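PDB 5J7O: major capsid protein from Faustovirus, which probably builds the icosahedral outer shell of this large DNA virus as trimers of a double jelly-roll subunit. Local coordinates for residues 329-335 and 381-387; 103-109 and 389-395; 468-472 and 563-567. All coordinates share one frame; numbering follows the deposited sequence.

Contact 1: residues 329-335 and 381-387; sequences QSNILFT and SSIDGTQ
Gln-329 and Gly-385 face each other at one end of the contact, CA atoms 7.4 Å apart, and Thr-335 and Ser-382 at the other, with no backbone hydrogen bond bridging 329-335 and 381-387. The amide of Gln-329 makes the polar link: its NE2 gives one hydrogen to Asp-384 O (2.7 Å, almost straight) and the other to Gln-387 OE1 at 3.2 Å. Both acceptors lie close to the plane of the donor amide, which fixes its rotation. An extended chain, with CG trans to the backbone N (chi1 -174°), brings this amide across. Asp-384 O also takes the N-H of Gln-387, from the opposite face of its carbonyl plane, and thereby closes a type I turn over 384-387. An Asx turn, Thr-386 N to Asp-384 OD1, overlaps it. The contact thus sets the loop that leads into strand 389-401 against the 3-10 turn 329-331 and the start of strand 333-336, an outer strand, within this chain, of an antiparallel sheet. Ile-383 fills the middle: its CB meets Leu-333 CD2 at 4.2 Å, CD1 lies against Gln-329 OE1 and Leu-333 O, and CG2 against Thr-335 OG1. Leu-333 CD2 packs on Gln-387 OE1, an oxygen that Tyr-85 also binds; Gln-387 NE2 goes to Ala-110 O and Tyr-177. A water bonded to Thr-335 OG1 reaches Ile-383 N weakly.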
loop_
_atom_site.group_PDB
_atom_site.type_symbol
_atom_site.label_atom_id
_atom_site.label_comp_id
_atom_site.label_asym_id
_atom_site.label_seq_id
_atom_site.Cartn_x
_atom_site.Cartn_y
_atom_site.Cartn_z
ATOM N N GLN B 329 8.764 -13.170 -29.113
ATOM C CA GLN B 329 9.266 -13.686 -27.843
ATOM C C GLN B 329 10.337 -12.774 -27.258
ATOM O O GLN B 329 10.418 -12.603 -26.036
ATOM C CB GLN B 329 9.820 -15.100 -28.025
ATOM C CG GLN B 329 10.230 -15.766 -26.717
ATOM C CD GLN B 329 11.250 -16.871 -26.910
ATOM O OE1 GLN B 329 12.059 -16.831 -27.839
ATOM N NE2 GLN B 329 11.217 -17.866 -26.032
ATOM N N SER B 330 11.162 -12.172 -28.117
ATOM C CA SER B 330 12.279 -11.353 -27.663
ATOM C C SER B 330 11.841 -10.076 -26.956
ATOM O O SER B 330 12.688 -9.404 -26.357
ATOM C CB SER B 330 13.184 -11.009 -28.847
ATOM O OG SER B 330 12.423 -10.643 -29.984
ATOM N N ASN B 331 10.558 -9.721 -27.009
ATOM C CA ASN B 331 10.036 -8.576 -26.275
ATOM C C ASN B 331 9.307 -8.976 -25.000
ATOM O O ASN B 331 8.846 -8.098 -24.264
ATOM C CB ASN B 331 9.097 -7.756 -27.166
ATOM C CG ASN B 331 9.835 -7.000 -28.251
ATOM O OD1 ASN B 331 10.986 -6.604 -28.073
ATOM N ND2 ASN B 331 9.172 -6.791 -29.383
ATOM N N ILE B 332 9.195 -10.272 -24.719
ATOM C CA ILE B 332 8.475 -10.767 -23.557
ATOM C C ILE B 332 9.412 -11.432 -22.556
ATOM O O ILE B 332 9.284 -11.222 -21.347
ATOM C CB ILE B 332 7.355 -11.739 -23.991
ATOM C CG1 ILE B 332 6.366 -11.033 -24.921
ATOM C CG2 ILE B 332 6.643 -12.320 -22.778
ATOM C CD1 ILE B 332 5.718 -9.814 -24.308
ATOM N N LEU B 333 10.363 -12.225 -23.040
ATOM C CA LEU B 333 11.270 -12.999 -22.203
ATOM C C LEU B 333 12.688 -12.491 -22.416
ATOM O O LEU B 333 13.107 -12.276 -23.559
ATOM C CB LEU B 333 11.172 -14.486 -22.544
ATOM C CG LEU B 333 11.916 -15.491 -21.671
ATOM C CD1 LEU B 333 11.266 -15.596 -20.301
ATOM C CD2 LEU B 333 11.947 -16.839 -22.364
ATOM N N PHE B 334 13.428 -12.305 -21.324
ATOM C CA PHE B 334 14.725 -11.651 -21.390
ATOM C C PHE B 334 15.772 -12.410 -20.589
ATOM O O PHE B 334 15.472 -13.055 -19.581
ATOM C CB PHE B 334 14.653 -10.208 -20.882
ATOM C CG PHE B 334 13.830 -9.306 -21.748
ATOM C CD1 PHE B 334 12.457 -9.241 -21.592
ATOM C CD2 PHE B 334 14.430 -8.525 -22.721
ATOM C CE1 PHE B 334 11.695 -8.415 -22.390
ATOM C CE2 PHE B 334 13.672 -7.693 -23.522
ATOM C CZ PHE B 334 12.303 -7.639 -23.356
ATOM N N THR B 335 17.008 -12.318 -21.069
ATOM C CA THR B 335 18.167 -12.802 -20.339
ATOM C C THR B 335 18.524 -11.819 -19.232
ATOM O O THR B 335 18.384 -10.603 -19.391
ATOM C CB THR B 335 19.347 -12.979 -21.303
ATOM O OG1 THR B 335 19.098 -14.089 -22.173
ATOM C CG2 THR B 335 20.648 -13.204 -20.560
ATOM N N SER B 381 24.832 -17.209 -23.818
ATOM C CA SER B 381 23.703 -17.786 -23.096
ATOM C C SER B 381 22.484 -16.917 -23.375
ATOM O O SER B 381 22.419 -15.769 -22.921
ATOM C CB SER B 381 23.995 -17.877 -21.599
ATOM O OG SER B 381 22.946 -18.538 -20.913
ATOM N N SER B 382 21.527 -17.458 -24.124
ATOM C CA SER B 382 20.392 -16.693 -24.623
ATOM C C SER B 382 19.095 -17.439 -24.328
ATOM O O SER B 382 19.098 -18.567 -23.828
ATOM C CB SER B 382 20.535 -16.421 -26.125
ATOM O OG SER B 382 20.679 -17.632 -26.847
ATOM N N ILE B 383 17.972 -16.790 -24.653
ATOM C CA ILE B 383 16.666 -17.379 -24.377
ATOM C C ILE B 383 16.387 -18.525 -25.346
ATOM O O ILE B 383 16.948 -18.610 -26.445
ATOM C CB ILE B 383 15.559 -16.314 -24.446
ATOM C CG1 ILE B 383 15.451 -15.742 -25.861
ATOM C CG2 ILE B 383 15.824 -15.205 -23.439
ATOM C CD1 ILE B 383 14.375 -14.684 -26.013
ATOM N N ASP B 384 15.498 -19.423 -24.923
ATOM C CA ASP B 384 15.115 -20.576 -25.732
ATOM C C ASP B 384 14.061 -20.139 -26.743
ATOM O O ASP B 384 12.904 -19.899 -26.381
ATOM C CB ASP B 384 14.595 -21.702 -24.843
ATOM C CG ASP B 384 14.461 -23.022 -25.584
ATOM O OD1 ASP B 384 14.555 -23.030 -26.830
ATOM O OD2 ASP B 384 14.255 -24.059 -24.917
ATOM N N GLY B 385 14.458 -20.041 -28.011
ATOM C CA GLY B 385 13.546 -19.628 -29.064
ATOM C C GLY B 385 12.486 -20.648 -29.420
ATOM O O GLY B 385 11.577 -20.322 -30.191
ATOM N N THR B 386 12.579 -21.866 -28.889
ATOM C CA THR B 386 11.576 -22.895 -29.115
ATOM C C THR B 386 10.560 -22.981 -27.984
ATOM O O THR B 386 9.795 -23.948 -27.926
ATOM C CB THR B 386 12.240 -24.260 -29.316
ATOM O OG1 THR B 386 13.029 -24.588 -28.165
ATOM C CG2 THR B 386 13.127 -24.248 -30.552
ATOM N N GLN B 387 10.541 -21.999 -27.082
ATOM C CA GLN B 387 9.570 -21.996 -25.996
ATOM C C GLN B 387 8.159 -21.941 -26.564
ATOM O O GLN B 387 7.811 -21.015 -27.303
ATOM C CB GLN B 387 9.813 -20.813 -25.062
ATOM C CG GLN B 387 8.916 -20.822 -23.835
ATOM C CD GLN B 387 8.697 -19.440 -23.259
ATOM O OE1 GLN B 387 8.941 -18.432 -23.923
ATOM N NE2 GLN B 387 8.230 -19.383 -22.017
HETATM O O HOH W 1 18.949 -13.708 -25.349
#

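Contact 2: residues 103-109 and 389-395; sequences MVVHVQL and VQNIELY
Val-104 and Tyr-395, His-106 and Glu-393, and Gln-108 and Asn-391 are the hydrogen-bonded pairs of two neighbouring antiparallel strands. The first two pairs each exchange two N-H···O bonds, as short as 2.7 Å from Tyr-395 N to Val-104 O. At the third the register slips: Gln-108 N still binds Asn-391 O, but Gln-108 O takes Gln-390 N, a beta bulge after which Leu-109 faces Val-389. One face is apolar: Val-105 CG1 lies 3.6 Å from Ile-392 CG1 and its CG2 meets Leu-394 CD1. On the other face polar and aromatic groups gather. Gln-108 OE1 lies 3.6 Å from Asn-391 CB, the two amide planes 59° apart. His-106 CB touches Tyr-395 CE1 at 3.7 Å, while one water bonds His-106 ND1 (2.6 Å), Tyr-395 OH and Glu-393 OE1. With the ring trans to the backbone N (chi1 174°) and turned by chi2 -146°, ND1 meets that water. Further out, Phe-296 stacks on His-106 and meets Tyr-395 edge-to-face, Asn-294 OD1 binds both His-106 NE2 and Gln-108 NE2, Arg-77 binds Asn-391 OD1, and Lys-75 forms a salt bridge with Glu-393 OE2. Tyr-540 and Arg-541 of the second subunit pack against this same face. The apolar face, turned to strands 88-92 and 320-326, is consistent with the inside of a jelly-roll sandwich; the water-linked face lies at a subunit interface, where the Lys-75 pair probably keeps Glu-393 ionised.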
loop_
_atom_site.group_PDB
_atom_site.type_symbol
_atom_site.label_atom_id
_atom_site.label_comp_id
_atom_site.label_asym_id
_atom_site.label_seq_id
_atom_site.Cartn_x
_atom_site.Cartn_y
_atom_site.Cartn_z
ATOM N N MET B 103 -14.934 -11.125 -21.308
ATOM C CA MET B 103 -14.062 -12.097 -21.949
ATOM C C MET B 103 -12.678 -12.052 -21.319
ATOM O O MET B 103 -12.181 -10.979 -20.963
ATOM C CB MET B 103 -13.954 -11.841 -23.458
ATOM C CG MET B 103 -15.275 -11.956 -24.200
ATOM S SD MET B 103 -15.099 -11.733 -25.980
ATOM C CE MET B 103 -16.789 -11.996 -26.515
ATOM N N VAL B 104 -12.063 -13.223 -21.189
ATOM C CA VAL B 104 -10.718 -13.346 -20.641
ATOM C C VAL B 104 -10.029 -14.508 -21.345
ATOM O O VAL B 104 -10.653 -15.532 -21.636
ATOM C CB VAL B 104 -10.751 -13.524 -19.105
ATOM C CG1 VAL B 104 -11.446 -14.821 -18.714
ATOM C CG2 VAL B 104 -9.353 -13.457 -18.523
ATOM N N VAL B 105 -8.743 -14.337 -21.641
ATOM C CA VAL B 105 -7.987 -15.283 -22.454
ATOM C C VAL B 105 -6.925 -15.936 -21.582
ATOM O O VAL B 105 -6.060 -15.251 -21.022
ATOM C CB VAL B 105 -7.351 -14.601 -23.673
ATOM C CG1 VAL B 105 -6.482 -15.585 -24.433
ATOM C CG2 VAL B 105 -8.423 -14.024 -24.580
ATOM N N HIS B 106 -6.986 -17.261 -21.474
ATOM C CA HIS B 106 -5.970 -18.023 -20.762
ATOM C C HIS B 106 -4.776 -18.250 -21.681
ATOM O O HIS B 106 -4.925 -18.830 -22.760
ATOM C CB HIS B 106 -6.542 -19.356 -20.283
ATOM C CG HIS B 106 -5.529 -20.262 -19.654
ATOM N ND1 HIS B 106 -5.588 -21.635 -19.766
ATOM C CD2 HIS B 106 -4.436 -19.992 -18.902
ATOM C CE1 HIS B 106 -4.572 -22.172 -19.114
ATOM N NE2 HIS B 106 -3.858 -21.197 -18.581
ATOM N N VAL B 107 -3.601 -17.785 -21.266
ATOM C CA VAL B 107 -2.362 -17.998 -22.005
ATOM C C VAL B 107 -1.421 -18.815 -21.133
ATOM O O VAL B 107 -1.289 -18.554 -19.934
ATOM C CB VAL B 107 -1.699 -16.670 -22.422
ATOM C CG1 VAL B 107 -0.533 -16.935 -23.366
ATOM C CG2 VAL B 107 -2.718 -15.744 -23.067
ATOM N N GLN B 108 -0.769 -19.804 -21.741
ATOM C CA GLN B 108 0.112 -20.719 -21.026
ATOM C C GLN B 108 1.443 -20.790 -21.756
ATOM O O GLN B 108 1.497 -21.218 -22.913
ATOM C CB GLN B 108 -0.520 -22.108 -20.912
ATOM C CG GLN B 108 0.034 -22.959 -19.787
ATOM C CD GLN B 108 -0.727 -24.260 -19.622
ATOM O OE1 GLN B 108 -0.832 -25.052 -20.557
ATOM N NE2 GLN B 108 -1.271 -24.481 -18.432
ATOM N N LEU B 109 2.512 -20.376 -21.082
ATOM C CA LEU B 109 3.849 -20.338 -21.657
ATOM C C LEU B 109 4.734 -21.347 -20.936
ATOM O O LEU B 109 4.783 -21.364 -19.701
ATOM C CB LEU B 109 4.439 -18.931 -21.560
ATOM C CG LEU B 109 3.542 -17.839 -22.152
ATOM C CD1 LEU B 109 4.121 -16.454 -21.904
ATOM C CD2 LEU B 109 3.323 -18.073 -23.639
ATOM N N VAL B 389 3.959 -21.877 -26.772
ATOM C CA VAL B 389 2.698 -21.445 -26.177
ATOM C C VAL B 389 1.858 -22.707 -26.005
ATOM O O VAL B 389 1.274 -23.215 -26.963
ATOM C CB VAL B 389 1.983 -20.396 -27.034
ATOM C CG1 VAL B 389 0.608 -20.088 -26.458
ATOM C CG2 VAL B 389 2.820 -19.129 -27.131
ATOM N N GLN B 390 1.813 -23.230 -24.780
ATOM C CA GLN B 390 1.236 -24.547 -24.549
ATOM C C GLN B 390 -0.284 -24.557 -24.624
ATOM O O GLN B 390 -0.865 -25.610 -24.908
ATOM C CB GLN B 390 1.698 -25.084 -23.193
ATOM C CG GLN B 390 3.208 -25.228 -23.091
ATOM C CD GLN B 390 3.651 -25.854 -21.786
ATOM O OE1 GLN B 390 3.381 -25.328 -20.707
ATOM N NE2 GLN B 390 4.337 -26.989 -21.880
ATOM N N ASN B 391 -0.939 -23.422 -24.389
ATOM C CA ASN B 391 -2.392 -23.372 -24.447
ATOM C C ASN B 391 -2.842 -21.921 -24.526
ATOM O O ASN B 391 -2.268 -21.051 -23.867
ATOM C CB ASN B 391 -3.025 -24.055 -23.227
ATOM C CG ASN B 391 -4.540 -24.000 -23.248
ATOM O OD1 ASN B 391 -5.184 -24.645 -24.076
ATOM N ND2 ASN B 391 -5.118 -23.233 -22.332
ATOM N N ILE B 392 -3.864 -21.671 -25.341
ATOM C CA ILE B 392 -4.540 -20.379 -25.342
ATOM C C ILE B 392 -6.018 -20.598 -25.647
ATOM O O ILE B 392 -6.380 -21.224 -26.650
ATOM C CB ILE B 392 -3.875 -19.384 -26.316
ATOM C CG1 ILE B 392 -4.474 -17.988 -26.141
ATOM C CG2 ILE B 392 -3.986 -19.844 -27.763
ATOM C CD1 ILE B 392 -3.681 -16.892 -26.818
ATOM N N GLU B 393 -6.881 -20.116 -24.755
ATOM C CA GLU B 393 -8.318 -20.318 -24.865
ATOM C C GLU B 393 -9.038 -19.042 -24.465
ATOM O O GLU B 393 -8.614 -18.346 -23.538
ATOM C CB GLU B 393 -8.793 -21.483 -23.982
ATOM C CG GLU B 393 -8.509 -22.865 -24.545
ATOM C CD GLU B 393 -8.910 -23.974 -23.589
ATOM O OE1 GLU B 393 -8.396 -23.994 -22.450
ATOM O OE2 GLU B 393 -9.744 -24.821 -23.973
ATOM N N LEU B 394 -10.128 -18.742 -25.164
ATOM C CA LEU B 394 -10.948 -17.572 -24.876
ATOM C C LEU B 394 -12.125 -17.985 -24.004
ATOM O O LEU B 394 -12.904 -18.868 -24.381
ATOM C CB LEU B 394 -11.446 -16.917 -26.164
ATOM C CG LEU B 394 -12.490 -15.814 -25.966
ATOM C CD1 LEU B 394 -11.924 -14.670 -25.138
ATOM C CD2 LEU B 394 -13.013 -15.310 -27.302
ATOM N N TYR B 395 -12.254 -17.347 -22.845
ATOM C CA TYR B 395 -13.366 -17.576 -21.934
ATOM C C TYR B 395 -14.410 -16.487 -22.146
ATOM O O TYR B 395 -14.087 -15.296 -22.100
ATOM C CB TYR B 395 -12.893 -17.581 -20.479
ATOM C CG TYR B 395 -12.087 -18.798 -20.078
ATOM C CD1 TYR B 395 -10.920 -19.139 -20.749
ATOM C CD2 TYR B 395 -12.484 -19.594 -19.013
ATOM C CE1 TYR B 395 -10.181 -20.247 -20.383
ATOM C CE2 TYR B 395 -11.750 -20.703 -18.636
ATOM C CZ TYR B 395 -10.600 -21.024 -19.325
ATOM O OH TYR B 395 -9.865 -22.127 -18.956
HETATM O O HOH W 2 -7.637 -23.160 -20.124
#

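Contact 3: residues 468-472 and 563-567; sequences WHHLT and DKGAL
Leu-471 and Asp-563 cross at about a right angle, the carboxylate reaching to the backbone of 468-472 and the leucine passing across it. Asp-563 OD2 accepts the N-H of Leu-471 through its syn lone pair (2.9 Å to N), and Leu-471 CG sits 3.6 Å from the same oxygen. Having CG trans to the backbone N (chi1 -167°) sends the carboxylate across to this loop. The other oxygen, OD1, is met from above its plane by Gly-565 N, a nearly straight 3.0 Å bond that makes an Asx turn within the type I turn 563-566. Two loops thereby join, one leading into strand 473-490 and the other into strand 567-570, which within this chain edges the sheet with 444-453, probably of the second jelly-roll. Lys-211, in helix 203-212, adds a salt bridge to OD2, consistent with a carboxylate that stays charged in this buried place. Leu-471 CD1 packs on Gly-565 O (3.4 Å) and Ala-566, while Thr-472 CG2 presses on Gly-565 N at 3.3 Å. One water ties Asp-563 OD1 to Thr-472 OG1 and to His-470 ND1, meeting that imidazole at its edge; a second donates to Leu-471 O and Gly-565 O.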
loop_
_atom_site.group_PDB
_atom_site.type_symbol
_atom_site.label_atom_id
_atom_site.label_comp_id
_atom_site.label_asym_id
_atom_site.label_seq_id
_atom_site.Cartn_x
_atom_site.Cartn_y
_atom_site.Cartn_z
ATOM N N TRP B 468 9.360 -0.460 -20.813
ATOM C CA TRP B 468 8.518 -0.450 -22.007
ATOM C C TRP B 468 7.156 0.187 -21.745
ATOM O O TRP B 468 6.592 0.828 -22.639
ATOM C CB TRP B 468 8.351 -1.870 -22.551
ATOM C CG TRP B 468 7.389 -2.715 -21.781
ATOM C CD1 TRP B 468 7.673 -3.525 -20.721
ATOM C CD2 TRP B 468 5.983 -2.840 -22.016
ATOM N NE1 TRP B 468 6.529 -4.145 -20.279
ATOM C CE2 TRP B 468 5.477 -3.741 -21.057
ATOM C CE3 TRP B 468 5.101 -2.276 -22.942
ATOM C CZ2 TRP B 468 4.131 -4.089 -20.999
ATOM C CZ3 TRP B 468 3.765 -2.625 -22.884
ATOM C CH2 TRP B 468 3.293 -3.523 -21.919
ATOM N N HIS B 469 6.613 0.032 -20.538
ATOM C CA HIS B 469 5.318 0.618 -20.217
ATOM C C HIS B 469 5.427 1.985 -19.549
ATOM O O HIS B 469 4.402 2.651 -19.367
ATOM C CB HIS B 469 4.510 -0.333 -19.322
ATOM C CG HIS B 469 5.147 -0.613 -17.997
ATOM N ND1 HIS B 469 4.955 0.191 -16.894
ATOM C CD2 HIS B 469 5.971 -1.610 -17.598
ATOM C CE1 HIS B 469 5.634 -0.299 -15.872
ATOM N NE2 HIS B 469 6.260 -1.391 -16.272
ATOM N N HIS B 470 6.632 2.424 -19.197
ATOM C CA HIS B 470 6.798 3.745 -18.612
ATOM C C HIS B 470 6.677 4.826 -19.679
ATOM O O HIS B 470 7.166 4.673 -20.801
ATOM C CB HIS B 470 8.151 3.849 -17.914
ATOM C CG HIS B 470 8.214 3.125 -16.605
ATOM N ND1 HIS B 470 7.948 3.743 -15.402
ATOM C CD2 HIS B 470 8.519 1.840 -16.308
ATOM C CE1 HIS B 470 8.086 2.870 -14.420
ATOM N NE2 HIS B 470 8.432 1.707 -14.944
ATOM N N LEU B 471 6.025 5.929 -19.318
ATOM C CA LEU B 471 5.814 7.046 -20.229
ATOM C C LEU B 471 6.811 8.180 -20.014
ATOM O O LEU B 471 6.635 9.260 -20.587
ATOM C CB LEU B 471 4.383 7.572 -20.095
ATOM C CG LEU B 471 3.277 6.556 -20.387
ATOM C CD1 LEU B 471 1.902 7.198 -20.270
ATOM C CD2 LEU B 471 3.468 5.933 -21.764
ATOM N N THR B 472 7.844 7.963 -19.207
ATOM C CA THR B 472 8.903 8.938 -18.984
ATOM C C THR B 472 10.248 8.328 -19.358
ATOM O O THR B 472 10.346 7.165 -19.757
ATOM C CB THR B 472 8.933 9.412 -17.527
ATOM O OG1 THR B 472 9.233 8.305 -16.666
ATOM C CG2 THR B 472 7.604 10.011 -17.128
ATOM N N ASP B 563 2.645 6.410 -12.730
ATOM C CA ASP B 563 3.521 6.825 -13.817
ATOM C C ASP B 563 3.491 8.341 -13.967
ATOM O O ASP B 563 2.427 8.932 -14.175
ATOM C CB ASP B 563 3.087 6.146 -15.118
ATOM C CG ASP B 563 4.121 6.268 -16.228
ATOM O OD1 ASP B 563 4.922 7.226 -16.214
ATOM O OD2 ASP B 563 4.128 5.400 -17.127
ATOM N N LYS B 564 4.665 8.968 -13.864
ATOM C CA LYS B 564 4.753 10.423 -13.915
ATOM C C LYS B 564 4.468 10.995 -15.297
ATOM O O LYS B 564 4.275 12.210 -15.414
ATOM C CB LYS B 564 6.133 10.886 -13.447
ATOM C CG LYS B 564 6.208 11.212 -11.964
ATOM C CD LYS B 564 7.496 11.948 -11.634
ATOM C CE LYS B 564 7.447 12.554 -10.242
ATOM N NZ LYS B 564 8.645 13.396 -9.968
ATOM N N GLY B 565 4.439 10.168 -16.337
ATOM C CA GLY B 565 4.158 10.621 -17.682
ATOM C C GLY B 565 2.771 10.304 -18.190
ATOM O O GLY B 565 2.516 10.469 -19.389
ATOM N N ALA B 566 1.865 9.858 -17.325
ATOM C CA ALA B 566 0.513 9.494 -17.727
ATOM C C ALA B 566 -0.412 10.687 -17.517
ATOM O O ALA B 566 -0.608 11.136 -16.383
ATOM C CB ALA B 566 0.024 8.282 -16.936
ATOM N N LEU B 567 -0.985 11.190 -18.607
ATOM C CA LEU B 567 -1.866 12.347 -18.563
ATOM C C LEU B 567 -3.263 11.958 -19.026
ATOM O O LEU B 567 -3.434 11.092 -19.890
ATOM C CB LEU B 567 -1.323 13.498 -19.421
ATOM C CG LEU B 567 -0.233 14.370 -18.787
ATOM C CD1 LEU B 567 1.090 13.627 -18.654
ATOM C CD2 LEU B 567 -0.048 15.652 -19.576
HETATM O O HOH W 3 7.569 6.392 -15.987
HETATM O O HOH W 4 4.583 11.338 -21.019
#

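How the contacts relate
Contacts 1 and 2 are neighbours, their centres 19 Å apart, and touch where Gln-387 NE2 packs on Leu-109 CB. The loop of contact 1 runs straight into strand 389-401 of contact 2. Contact 2 joins segments whose closest ends are 280 residues apart; contact 1 pairs two segments that both fall within that interval. Contact 3 follows later, its centre 25 Å from contact 1 and 28 Å from contact 2, with no touch to either. Helix 464-467, just before 468-472, packs on Phe-334 of contact 1. Contact 2 pairs strands 99-109 and 389-401 of one sheet, probably of the first jelly-roll; in contact 3, 563-567 leads into strand 567-570 of the sheet with 415-428, 444-453 and 607-620, probably of the second.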